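Local structure of TRAP solute Binding Protein (Uncultured marine bacterium, 5I7I) at residues P111-A114 / E115-S118; V155-S158 / A159-N163; I315-A318 / N319-L323; G325-L328 / V329-K333. The protein binds aromatic acids such as 3-hydroxybenzoate, probably delivering them in the periplasm to a TRAP-type membrane transporter. One frame throughout, in Å; residues are numbered along the deposited sequence. Where two conformers were deposited one is given.

Overall arrangement
Four short local contacts illustrate how helices and a helical turn of a family 7 solute-binding protein are begun, held and ended. Interaction 1 lies close to the pocket: it opens helix 114-126, and the side chain of Ala114 is about 10 Å from the bound 3-hydroxybenzoic acid. Interactions 3 and 4 end one helix and start the next; their centres are 12 Å apart, and they touch where Asn319 OD1 meets Gly325 N at 3.1 Å, probably as a hydrogen bond, and where Ile315 packs on Val329. Interactions 1 and 4 have centres 16 Å apart. Interaction 2 stands apart in a loop of the six-stranded sheet, its centre at least 26 Å from the others.

Interaction 1: residues P111-A114 / E115-S118; sequences PASA and EATS
Ser113 and Ala116 meet in a capping bond at the start of a helix: Ser113 OG accepts from Ala116 N at 3.0 Å along a nearly straight N-H (164°). With chi1 at 67° the hydroxyl sits between the serine's own backbone N and carbonyl carbon, folded forward over the first turn, and Ala116 CB lies 3.4 Å from Ser113 OG. Asp275, on helix 264-287, adds a carboxylate to the same end, accepting from the backbone N-H groups of both Ala114 and Glu115.

Two hydroxyls turn back on the carbonyls four residues earlier. Ser113 O takes Thr117 N at 2.9 Å and Thr117 OG1 at 2.8 Å, the hydroxyl standing well above the carbonyl plane. Thr117 OG1 also receives a weak bond from Ala112 N (3.0 Å), which ties the incoming loop to the turn. One residue on, Ala114 O is gripped by Ser118 OG at 2.7 Å and by Ser118 N at 2.8 Å, from opposite faces of its plane. Ser118 OG in turn accepts from Cys143 N, linking the helix to strand 136-143.

Apolar contact is slight. Ala112 CB and Ala116 CB are 4.3 Å apart, while Ile336 of helix 325-339 touches both Ala112 and Thr117. Glu115 extends away from the turn, and its OE2 is held by Gln272.

Together these bonds make a serine N-cap for helix 114-126, whose first turn also shows the hydroxyl-to-carbonyl bond of helical serine and threonine twice in succession.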
loop_
_atom_site.group_PDB
_atom_site.type_symbol
_atom_site.label_atom_id
_atom_site.label_comp_id
_atom_site.label_asym_id
_atom_site.label_seq_id
_atom_site.Cartn_x
_atom_site.Cartn_y
_atom_site.Cartn_z
ATOM N N PRO A 111 10.699 0.689 -4.884
ATOM C CA PRO A 111 10.314 1.934 -4.200
ATOM C C PRO A 111 11.484 2.715 -3.636
ATOM O O PRO A 111 12.432 2.161 -3.078
ATOM C CB PRO A 111 9.404 1.448 -3.065
ATOM C CG PRO A 111 9.987 0.105 -2.722
ATOM C CD PRO A 111 10.396 -0.491 -4.050
ATOM N N ALA A 112 11.402 4.027 -3.795
ATOM C CA ALA A 112 12.200 4.950 -2.994
ATOM C C ALA A 112 11.362 5.331 -1.773
ATOM O O ALA A 112 10.580 4.509 -1.283
ATOM C CB ALA A 112 12.600 6.160 -3.836
ATOM N N SER A 113 11.477 6.560 -1.285
ATOM C CA SER A 113 10.598 6.998 -0.209
ATOM C C SER A 113 9.133 6.887 -0.643
ATOM O O SER A 113 8.805 6.895 -1.834
ATOM C CB SER A 113 10.892 8.451 0.143
ATOM O OG SER A 113 10.536 9.288 -0.938
ATOM N N ALA A 114 8.234 6.817 0.338
ATOM C CA ALA A 114 6.817 6.881 -0.013
ATOM C C ALA A 114 6.473 8.214 -0.657
ATOM O O ALA A 114 5.626 8.269 -1.551
ATOM C CB ALA A 114 5.930 6.638 1.205
ATOM N N GLU A 115 7.142 9.289 -0.254
ATOM C CA GLU A 115 6.886 10.593 -0.858
ATOM C C GLU A 115 7.165 10.565 -2.358
ATOM O O GLU A 115 6.351 11.041 -3.160
ATOM C CB GLU A 115 7.767 11.632 -0.177
ATOM C CG GLU A 115 7.744 13.007 -0.824
ATOM C CD GLU A 115 8.602 14.037 -0.087
ATOM O OE1 GLU A 115 9.294 13.693 0.894
ATOM O OE2 GLU A 115 8.561 15.226 -0.494
ATOM N N ALA A 116 8.328 10.025 -2.751
ATOM C CA ALA A 116 8.673 9.999 -4.169
ATOM C C ALA A 116 7.818 8.992 -4.911
ATOM O O ALA A 116 7.325 9.268 -6.017
ATOM C CB ALA A 116 10.156 9.649 -4.335
ATOM N N THR A 117 7.638 7.812 -4.324
ATOM C CA THR A 117 6.967 6.731 -5.027
ATOM C C THR A 117 5.477 7.013 -5.155
ATOM O O THR A 117 4.852 6.613 -6.140
ATOM C CB THR A 117 7.261 5.397 -4.326
ATOM O OG1 THR A 117 8.677 5.260 -4.108
ATOM C CG2 THR A 117 6.835 4.237 -5.205
ATOM N N SER A 118 4.895 7.705 -4.177
ATOM C CA SER A 118 3.479 8.048 -4.243
ATOM C C SER A 118 3.194 9.069 -5.338
ATOM O O SER A 118 2.183 8.953 -6.040
ATOM C CB SER A 118 3.010 8.593 -2.901
ATOM O OG SER A 118 2.999 7.589 -1.920
#

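Interaction 2: residues V155-S158 / A159-N163; sequences VIKS and AADLN
Lys157 closes on Asp161 with both of its nitrogens, and both choose the same oxygen. Lys157 N gives OD2 of Asp161 a bond of 2.8 Å on the anti lone pair, while Lys157 NZ reaches that OD2 at 3.0 Å from the syn side, as a salt bridge 20° out of the carboxylate plane. The lysine chain bends at chi3 (-107°) and chi4 to bring its ammonium back to the carboxylate. Ser158 N adds a weak third bond to OD2, at 3.4 Å.

Outside this shell, Asp161 N bonds back to Ser158 O at 3.0 Å, which closes the turn that carries the aspartate. Ser158 OG reaches a water at 2.7 Å that also donates weakly to Asp161 OD2; a second water joins Ser158 OG to Ala160 N. Beneath the polar side, CD1 of Ile156 rests 3.8 Å from CD2 of Leu162, the two side chains crossing at about a right angle, and Ile156 packs further onto Ile149 and Thr151 of strand 148-151.

Three successive i to i-3 bonds, from Asp161, Leu162 and Asn163 N, wind residues 158-163 into a compact turn of 3-10 type, its aspartate bonded back onto the preceding chain, within the connection between strands 148-151 and 166-169.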
loop_
_atom_site.group_PDB
_atom_site.type_symbol
_atom_site.label_atom_id
_atom_site.label_comp_id
_atom_site.label_asym_id
_atom_site.label_seq_id
_atom_site.Cartn_x
_atom_site.Cartn_y
_atom_site.Cartn_z
ATOM N N VAL A 155 16.456 -14.224 12.866
ATOM C CA VAL A 155 16.947 -13.091 12.096
ATOM C C VAL A 155 17.088 -13.501 10.638
ATOM O O VAL A 155 17.685 -14.538 10.325
ATOM C CB VAL A 155 18.287 -12.598 12.651
ATOM C CG1 VAL A 155 18.860 -11.496 11.760
ATOM C CG2 VAL A 155 18.118 -12.107 14.079
ATOM N N ILE A 156 16.590 -12.671 9.740
ATOM C CA ILE A 156 16.699 -12.911 8.304
ATOM C C ILE A 156 17.919 -12.137 7.811
ATOM O O ILE A 156 17.874 -10.919 7.610
ATOM C CB ILE A 156 15.418 -12.552 7.548
ATOM C CG1 ILE A 156 14.226 -13.341 8.101
ATOM C CG2 ILE A 156 15.602 -12.807 6.053
ATOM C CD1 ILE A 156 14.383 -14.850 8.089
ATOM N N LYS A 157 19.025 -12.866 7.605
ATOM C CA LYS A 157 20.274 -12.294 7.111
ATOM C C LYS A 157 20.445 -12.451 5.614
ATOM O O LYS A 157 21.273 -11.750 5.023
ATOM C CB LYS A 157 21.473 -13.018 7.729
ATOM C CG LYS A 157 21.511 -13.035 9.230
ATOM C CD LYS A 157 22.728 -13.824 9.695
ATOM C CE LYS A 157 22.359 -15.186 10.284
ATOM N NZ LYS A 157 21.749 -16.135 9.315
ATOM N N SER A 158 19.717 -13.372 5.005
ATOM C CA SER A 158 19.877 -13.687 3.592
ATOM C C SER A 158 18.624 -14.433 3.158
ATOM O O SER A 158 17.827 -14.885 3.983
ATOM C CB SER A 158 21.118 -14.550 3.317
ATOM O OG SER A 158 20.899 -15.881 3.746
ATOM N N ALA A 159 18.473 -14.568 1.845
ATOM C CA ALA A 159 17.353 -15.319 1.277
ATOM C C ALA A 159 17.252 -16.727 1.856
ATOM O O ALA A 159 16.147 -17.226 2.112
ATOM C CB ALA A 159 17.497 -15.391 -0.240
ATOM N N ALA A 160 18.390 -17.393 2.063
ATOM C CA ALA A 160 18.347 -18.772 2.532
ATOM C C ALA A 160 17.653 -18.880 3.887
ATOM O O ALA A 160 17.076 -19.929 4.205
ATOM C CB ALA A 160 19.762 -19.328 2.637
ATOM N N ASP A 161 17.720 -17.828 4.710
ATOM C CA ASP A 161 17.057 -17.870 6.013
ATOM C C ASP A 161 15.548 -17.927 5.886
ATOM O O ASP A 161 14.872 -18.299 6.849
ATOM C CB ASP A 161 17.452 -16.674 6.866
ATOM C CG ASP A 161 18.888 -16.723 7.296
ATOM O OD1 ASP A 161 19.440 -17.834 7.468
ATOM O OD2 ASP A 161 19.474 -15.643 7.497
ATOM N N LEU A 162 15.009 -17.573 4.727
ATOM C CA LEU A 162 13.580 -17.678 4.489
ATOM C C LEU A 162 13.137 -19.055 4.031
ATOM O O LEU A 162 11.928 -19.305 4.000
ATOM C CB LEU A 162 13.158 -16.664 3.427
ATOM C CG LEU A 162 13.277 -15.202 3.851
ATOM C CD1 LEU A 162 13.097 -14.327 2.641
ATOM C CD2 LEU A 162 12.253 -14.867 4.922
ATOM N N ASN A 163 14.064 -19.942 3.665
ATOM C CA ASN A 163 13.673 -21.271 3.207
ATOM C C ASN A 163 12.805 -21.963 4.244
ATOM O O ASN A 163 13.153 -22.046 5.429
ATOM C CB ASN A 163 14.912 -22.115 2.922
ATOM C CG ASN A 163 15.699 -21.619 1.714
ATOM O OD1 ASN A 163 15.187 -20.858 0.883
ATOM N ND2 ASN A 163 16.954 -22.034 1.620
HETATM O O HOH W 1 21.028 -16.888 0.715
HETATM O O HOH W 2 21.987 -16.542 6.116
#

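Interaction 3: residues I315-A318 / N319-L323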
loop_
_atom_site.group_PDB
_atom_site.type_symbol
_atom_site.label_atom_id
_atom_site.label_comp_id
_atom_site.label_asym_id
_atom_site.label_seq_id
_atom_site.Cartn_x
_atom_site.Cartn_y
_atom_site.Cartn_z
ATOM N N ILE A 315 6.963 -8.485 -16.755
ATOM C CA ILE A 315 6.881 -7.831 -18.055
ATOM C C ILE A 315 6.200 -8.747 -19.061
ATOM O O ILE A 315 5.284 -8.335 -19.782
ATOM C CB ILE A 315 8.279 -7.360 -18.498
ATOM C CG1 ILE A 315 8.703 -6.145 -17.675
ATOM C CG2 ILE A 315 8.318 -7.034 -19.984
ATOM C CD1 ILE A 315 10.161 -5.741 -17.850
ATOM N N LYS A 316 6.591 -10.018 -19.087
ATOM C CA LYS A 316 5.931 -10.963 -19.986
ATOM C C LYS A 316 4.442 -11.093 -19.660
ATOM O O LYS A 316 3.608 -11.133 -20.566
ATOM C CB LYS A 316 6.627 -12.310 -19.886
ATOM C CG LYS A 316 5.838 -13.478 -20.484
ATOM C CD LYS A 316 6.601 -14.206 -21.521
ATOM C CE LYS A 316 5.720 -15.266 -22.198
ATOM N NZ LYS A 316 6.086 -15.397 -23.631
ATOM N N SER A 317 4.092 -11.170 -18.369
ATOM C CA SER A 317 2.689 -11.305 -17.956
ATOM C C SER A 317 1.871 -10.070 -18.308
ATOM O O SER A 317 0.670 -10.181 -18.614
ATOM C CB SER A 317 2.588 -11.551 -16.444
ATOM O OG SER A 317 2.642 -10.348 -15.683
ATOM N N ALA A 318 2.502 -8.894 -18.285
ATOM C CA ALA A 318 1.819 -7.678 -18.711
ATOM C C ALA A 318 1.595 -7.690 -20.212
ATOM O O ALA A 318 0.498 -7.375 -20.686
ATOM C CB ALA A 318 2.653 -6.477 -18.290
ATOM N N ASN A 319 2.608 -8.095 -20.975
ATOM C CA ASN A 319 2.450 -8.277 -22.411
ATOM C C ASN A 319 1.260 -9.179 -22.708
ATOM O O ASN A 319 0.444 -8.887 -23.597
ATOM C CB ASN A 319 3.716 -8.911 -22.988
ATOM C CG ASN A 319 4.900 -7.964 -23.072
ATOM O OD1 ASN A 319 4.822 -6.780 -22.754
ATOM N ND2 ASN A 319 6.028 -8.513 -23.500
ATOM N N ASP A 320 1.167 -10.304 -21.990
ATOM C CA ASP A 320 0.109 -11.266 -22.228
ATOM C C ASP A 320 -1.262 -10.686 -21.928
ATOM O O ASP A 320 -2.259 -11.174 -22.470
ATOM C CB ASP A 320 0.329 -12.512 -21.384
ATOM C CG ASP A 320 1.499 -13.347 -21.857
ATOM O OD1 ASP A 320 1.929 -13.176 -23.013
ATOM O OD2 ASP A 320 1.965 -14.193 -21.074
ATOM N N ARG A 321 -1.332 -9.644 -21.109
ATOM C CA ARG A 321 -2.575 -8.977 -20.768
ATOM C C ARG A 321 -2.793 -7.713 -21.594
ATOM O O ARG A 321 -3.626 -6.875 -21.244
ATOM C CB ARG A 321 -2.612 -8.700 -19.261
ATOM C CG ARG A 321 -2.858 -9.966 -18.464
ATOM C CD ARG A 321 -2.833 -9.685 -16.966
ATOM N NE ARG A 321 -1.467 -9.475 -16.480
ATOM C CZ ARG A 321 -1.155 -8.970 -15.291
ATOM N NH1 ARG A 321 -2.111 -8.575 -14.461
ATOM N NH2 ARG A 321 0.117 -8.854 -14.936
ATOM N N GLY A 322 -2.080 -7.567 -22.702
ATOM C CA GLY A 322 -2.299 -6.436 -23.582
ATOM C C GLY A 322 -1.605 -5.156 -23.206
ATOM O O GLY A 322 -1.956 -4.104 -23.747
ATOM N N LEU A 323 -0.631 -5.196 -22.305
ATOM C CA LEU A 323 0.086 -4.011 -21.878
ATOM C C LEU A 323 1.517 -4.081 -22.378
ATOM O O LEU A 323 2.050 -5.166 -22.598
ATOM C CB LEU A 323 0.105 -3.923 -20.351
ATOM C CG LEU A 323 -1.268 -4.010 -19.706
ATOM C CD1 LEU A 323 -1.120 -3.797 -18.213
ATOM C CD2 LEU A 323 -2.212 -2.979 -20.300
HETATM O O HOH W 3 4.322 -13.387 -24.297
#
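Ala318 O and Leu323 N join over the end of a helix. The last regular rungs, Asn319 N to Ile315 O and Asp320 N to Lys316 O, give way to a mixed pattern: Ala318 O takes Arg321 N, three residues on, and Leu323 N, five residues on, both at 2.9 Å, from opposite faces of its plane. Gly322 N bonds back to Asn319 O at 3.0 Å. Gly322 has a phi of 83°, a left-handed backbone conformation that suits glycine; it is the C' residue of a Schellman motif. The reversal brings Leu323 CB to 4.2 Å from Ala318 CB, the apolar pairing that often accompanies this motif.

Arg321 folds back along the helix, bent at chi3 (-75°), and lies side-on to Ser317. Its NE bonds Ser317 O at 3.1 Å, nearly straight at 171°, with the oxygen in the guanidinium plane but the nitrogen well above the carbonyl plane. NH2 meets Ser317 OG at 3.0 Å; this second bond is less certain, since the serine was modelled in two conformers. Ser317 OG is also hydrogen-bonded to Trp314 O, back in the helix. The same NH2 forms a salt bridge with Glu103, which helps to fix the rotation of the guanidinium. On the exposed side, one water accepts from Lys316 NZ and donates to Asp320 OD1, bridging opposite charges 4.8 Å apart.

Pro100 packs against Arg321 and Leu323 from a neighbouring loop. Helix 325-339 follows at once: Asn319 OD1 receives its Gly325 N, Ile315 packs on Val329 and Leu323 on Leu328, so helix 297-320 ends against its successor's start.

Interaction 4: residues G325-L328 / V329-K333; sequences GAML and VKTAK
Met327 O is held by two groups of Thr331, the backbone N at 2.9 Å and the hydroxyl OG1 at 2.8 Å, which arrive from opposite faces of the carbonyl plane. The threonine hydroxyl lies beside its own backbone N (chi1 -60°), turned back toward the preceding turn, and donates from well above that plane. The methionine side chain bends at chi2 (-84°) across the same hydroxyl, bringing CE to 3.4 Å and SD to 3.5 Å from Thr331 OG1. The thioether thus lies alongside the hydroxyl.

The remaining rungs are regular: Val329 N bonds Gly325 O at 3.0 Å, Lys330 N bonds Ala326 O, and Ala332 N bonds Leu328 O at 2.9 Å. Val329 CG2 comes within 3.4 Å of Gly325 O, and the valine side chain packs on Glu311 and Trp314 of helix 297-320. Leu328 and Thr331 touch Tyr124 of helix 114-126, while Lys330 carries its ammonium onward to a salt bridge with Asp334.

These bonds form the opening turns of an amphipathic alpha-helix, 325-339, in which a threonine doubles a backbone rung and the buried side meets two other helices.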
loop_
_atom_site.group_PDB
_atom_site.type_symbol
_atom_site.label_atom_id
_atom_site.label_comp_id
_atom_site.label_asym_id
_atom_site.label_seq_id
_atom_site.Cartn_x
_atom_site.Cartn_y
_atom_site.Cartn_z
ATOM N N GLY A 325 4.649 -4.102 -21.140
ATOM C CA GLY A 325 5.245 -4.277 -19.824
ATOM C C GLY A 325 6.553 -3.532 -19.675
ATOM O O GLY A 325 6.806 -2.902 -18.644
ATOM N N ALA A 326 7.415 -3.614 -20.683
ATOM C CA ALA A 326 8.707 -2.925 -20.607
ATOM C C ALA A 326 8.521 -1.417 -20.489
ATOM O O ALA A 326 9.223 -0.746 -19.721
ATOM C CB ALA A 326 9.540 -3.246 -21.848
ATOM N N MET A 327 7.582 -0.862 -21.244
ATOM C CA MET A 327 7.366 0.573 -21.198
ATOM C C MET A 327 6.838 0.980 -19.831
ATOM O O MET A 327 7.256 2.001 -19.282
ATOM C CB MET A 327 6.416 0.975 -22.322
ATOM C CG MET A 327 6.111 2.475 -22.424
ATOM S SD MET A 327 4.784 2.971 -21.320
ATOM C CE MET A 327 4.717 4.738 -21.685
ATOM N N LEU A 328 5.948 0.173 -19.250
ATOM C CA LEU A 328 5.388 0.531 -17.947
ATOM C C LEU A 328 6.448 0.496 -16.857
ATOM O O LEU A 328 6.477 1.383 -15.991
ATOM C CB LEU A 328 4.211 -0.382 -17.592
ATOM C CG LEU A 328 3.014 -0.237 -18.526
ATOM C CD1 LEU A 328 1.954 -1.277 -18.167
ATOM C CD2 LEU A 328 2.468 1.160 -18.490
ATOM N N VAL A 329 7.315 -0.523 -16.864
ATOM C CA VAL A 329 8.367 -0.609 -15.854
ATOM C C VAL A 329 9.317 0.572 -15.978
ATOM O O VAL A 329 9.680 1.199 -14.976
ATOM C CB VAL A 329 9.095 -1.956 -15.962
ATOM C CG1 VAL A 329 10.344 -1.981 -15.076
ATOM C CG2 VAL A 329 8.155 -3.077 -15.564
ATOM N N LYS A 330 9.713 0.908 -17.205
ATOM C CA LYS A 330 10.572 2.074 -17.418
ATOM C C LYS A 330 9.898 3.341 -16.920
ATOM O O LYS A 330 10.524 4.168 -16.250
ATOM C CB LYS A 330 10.926 2.224 -18.899
ATOM C CG LYS A 330 11.598 3.566 -19.210
ATOM C CD LYS A 330 12.100 3.689 -20.634
ATOM C CE LYS A 330 12.411 5.160 -20.966
ATOM N NZ LYS A 330 13.508 5.717 -20.134
ATOM N N THR A 331 8.620 3.524 -17.262
ATOM C CA THR A 331 7.895 4.719 -16.837
ATOM C C THR A 331 7.852 4.806 -15.317
ATOM O O THR A 331 8.129 5.859 -14.727
ATOM C CB THR A 331 6.473 4.671 -17.399
ATOM O OG1 THR A 331 6.520 4.625 -18.828
ATOM C CG2 THR A 331 5.666 5.887 -16.979
ATOM N N ALA A 332 7.513 3.699 -14.667
ATOM C CA ALA A 332 7.475 3.686 -13.211
ATOM C C ALA A 332 8.833 4.061 -12.623
ATOM O O ALA A 332 8.915 4.901 -11.726
ATOM C CB ALA A 332 7.017 2.327 -12.701
ATOM N N LYS A 333 9.912 3.436 -13.103
ATOM C CA LYS A 333 11.244 3.742 -12.584
ATOM C C LYS A 333 11.596 5.205 -12.809
ATOM O O LYS A 333 12.163 5.862 -11.923
ATOM C CB LYS A 333 12.284 2.851 -13.262
ATOM C CG LYS A 333 12.239 1.407 -12.819
ATOM C CD LYS A 333 12.903 0.474 -13.834
ATOM C CE LYS A 333 14.405 0.688 -13.931
ATOM N NZ LYS A 333 15.112 0.150 -12.748
#